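Local coordinates for ESAT-6-like protein EsxO (Mycobacterium tuberculosis, PDB 3OGI) that is a small secreted protein of the ESAT-6 group of the WXG100 family and probably acts paired with a partner protein of related fold, at residues A19-L24 with V63-A68. Sequence-based numbering, arbitrary orientation.
Sequences AQAGLL and VIYEQA
L24 lays its CD2 methyl over the branch of I64, with CD2 of L24 at 3.3 Å from CG2 of I64 and 3.7 Å from its CD1. The two side chains cross at about a right angle, and a single leucine methyl meets both arms of the isoleucine. L24 reaches across because its CG stands anti to the backbone N (chi1 -173°), and I64 turns CG2 the same way, anti to its own N, with CG1 beside that N. One turn earlier on helix 14-37, the short A21 lets the backbones draw close: its CA and that of Y65 are 5.8 Å apart. The CB of A21 lies 4.1 Å from CD2 of Y65 and 4.2 Å from the CB of A68. The Y65 ring leaves its own helix at the flank of the interface, and its far end comes nearer to helix 14-37, bringing one edge to the A21 carbonyl; A21 O lies near the ring plane, 3.7 Å from CE2. This is a van der Waals approach of aromatic C-H atoms to a carbonyl oxygen, and beside it the backbone N of G22 lies obliquely to the ring, 4.5 Å from CE2 of Y65. Contact between the segments is thus almost wholly apolar, with A21, L24 and I64 buried. The chain of another protein in the assembly continues the packing: an acidic side chain of it lies on L24 and an aromatic one on I64. Small and branched apolar residues here join the N-terminal half of helix 14-37 to the C-terminal part of the second helix, as in the antiparallel helical hairpin of WXG100 proteins, two of which typically pair into a four-helix bundle.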
loop_
_atom_site.group_PDB
_atom_site.type_symbol
_atom_site.label_atom_id
_atom_site.label_comp_id
_atom_site.label_asym_id
_atom_site.label_seq_id
_atom_site.Cartn_x
_atom_site.Cartn_y
_atom_site.Cartn_z
ATOM N N ALA A 19 -17.119 3.261 -8.082
ATOM C CA ALA A 19 -16.197 4.345 -8.387
ATOM C C ALA A 19 -14.973 4.264 -7.468
ATOM O O ALA A 19 -13.840 4.443 -7.919
ATOM C CB ALA A 19 -16.884 5.695 -8.286
ATOM N N GLN A 20 -15.206 3.951 -6.196
ATOM C CA GLN A 20 -14.124 3.809 -5.219
ATOM C C GLN A 20 -13.189 2.675 -5.590
ATOM O O GLN A 20 -11.968 2.821 -5.506
ATOM C CB GLN A 20 -14.675 3.587 -3.818
ATOM C CG GLN A 20 -15.340 4.825 -3.235
ATOM C CD GLN A 20 -16.149 4.495 -1.994
ATOM O OE1 GLN A 20 -16.598 3.359 -1.814
ATOM N NE2 GLN A 20 -16.328 5.481 -1.122
ATOM N N ALA A 21 -13.769 1.553 -6.003
ATOM C CA ALA A 21 -12.994 0.402 -6.473
ATOM C C ALA A 21 -12.183 0.730 -7.726
ATOM O O ALA A 21 -11.069 0.222 -7.905
ATOM C CB ALA A 21 -13.912 -0.790 -6.752
ATOM N N GLY A 22 -12.745 1.557 -8.602
ATOM C CA GLY A 22 -12.005 1.998 -9.765
ATOM C C GLY A 22 -10.851 2.854 -9.294
ATOM O O GLY A 22 -9.728 2.726 -9.771
ATOM N N LEU A 23 -11.107 3.727 -8.330
ATOM C CA LEU A 23 -10.018 4.549 -7.845
ATOM C C LEU A 23 -8.965 3.702 -7.124
ATOM O O LEU A 23 -7.764 3.954 -7.265
ATOM C CB LEU A 23 -10.519 5.742 -7.022
ATOM C CG LEU A 23 -11.344 6.674 -7.934
ATOM C CD1 LEU A 23 -11.879 7.913 -7.230
ATOM C CD2 LEU A 23 -10.522 7.091 -9.134
ATOM N N LEU A 24 -9.398 2.666 -6.406
ATOM C CA LEU A 24 -8.450 1.817 -5.688
ATOM C C LEU A 24 -7.482 1.177 -6.666
ATOM O O LEU A 24 -6.279 1.141 -6.425
ATOM C CB LEU A 24 -9.143 0.742 -4.843
ATOM C CG LEU A 24 -8.212 -0.076 -3.926
ATOM C CD1 LEU A 24 -7.451 0.833 -2.981
ATOM C CD2 LEU A 24 -8.971 -1.122 -3.137
ATOM N N VAL A 63 -8.886 -9.113 -4.378
ATOM C CA VAL A 63 -9.930 -9.465 -3.428
ATOM C C VAL A 63 -10.845 -8.278 -3.161
ATOM O O VAL A 63 -12.063 -8.422 -3.088
ATOM C CB VAL A 63 -9.363 -9.941 -2.091
ATOM C CG1 VAL A 63 -10.447 -9.890 -1.011
ATOM C CG2 VAL A 63 -8.808 -11.328 -2.220
ATOM N N ILE A 64 -10.266 -7.098 -3.001
ATOM C CA ILE A 64 -11.094 -5.936 -2.717
ATOM C C ILE A 64 -11.974 -5.659 -3.923
ATOM O O ILE A 64 -13.177 -5.493 -3.787
ATOM C CB ILE A 64 -10.258 -4.690 -2.357
ATOM C CG1 ILE A 64 -9.510 -4.909 -1.034
ATOM C CG2 ILE A 64 -11.152 -3.455 -2.295
ATOM C CD1 ILE A 64 -8.485 -3.805 -0.691
ATOM N N TYR A 65 -11.359 -5.639 -5.103
ATOM C CA TYR A 65 -12.058 -5.360 -6.348
ATOM C C TYR A 65 -13.202 -6.342 -6.546
ATOM O O TYR A 65 -14.304 -5.944 -6.917
ATOM C CB TYR A 65 -11.096 -5.404 -7.553
ATOM C CG TYR A 65 -11.625 -4.685 -8.790
ATOM C CD1 TYR A 65 -12.255 -5.386 -9.817
ATOM C CD2 TYR A 65 -11.505 -3.298 -8.922
ATOM C CE1 TYR A 65 -12.751 -4.724 -10.947
ATOM C CE2 TYR A 65 -11.996 -2.629 -10.047
ATOM C CZ TYR A 65 -12.620 -3.346 -11.055
ATOM O OH TYR A 65 -13.107 -2.685 -12.170
ATOM N N GLU A 66 -12.943 -7.622 -6.294
ATOM C CA GLU A 66 -13.963 -8.658 -6.464
ATOM C C GLU A 66 -15.215 -8.328 -5.667
ATOM O O GLU A 66 -16.312 -8.267 -6.221
ATOM C CB GLU A 66 -13.435 -10.049 -6.061
ATOM C CG GLU A 66 -12.692 -10.809 -7.169
ATOM C CD GLU A 66 -11.937 -12.050 -6.663
ATOM O OE1 GLU A 66 -12.083 -12.416 -5.471
ATOM O OE2 GLU A 66 -11.188 -12.657 -7.460
ATOM N N GLN A 67 -15.043 -8.098 -4.370
ATOM C CA GLN A 67 -16.171 -7.922 -3.460
ATOM C C GLN A 67 -16.987 -6.655 -3.711
ATOM O O GLN A 67 -18.007 -6.428 -3.065
ATOM C CB GLN A 67 -15.680 -7.937 -2.016
ATOM C CG GLN A 67 -14.932 -9.203 -1.634
ATOM C CD GLN A 67 -15.835 -10.423 -1.560
ATOM O OE1 GLN A 67 -16.851 -10.506 -2.255
ATOM N NE2 GLN A 67 -15.471 -11.376 -0.705
ATOM N N ALA A 68 -16.536 -5.832 -4.647
ATOM C CA ALA A 68 -17.200 -4.563 -4.911
ATOM C C ALA A 68 -17.601 -4.430 -6.377
ATOM O O ALA A 68 -18.377 -3.544 -6.745
ATOM C CB ALA A 68 -16.307 -3.409 -4.493
#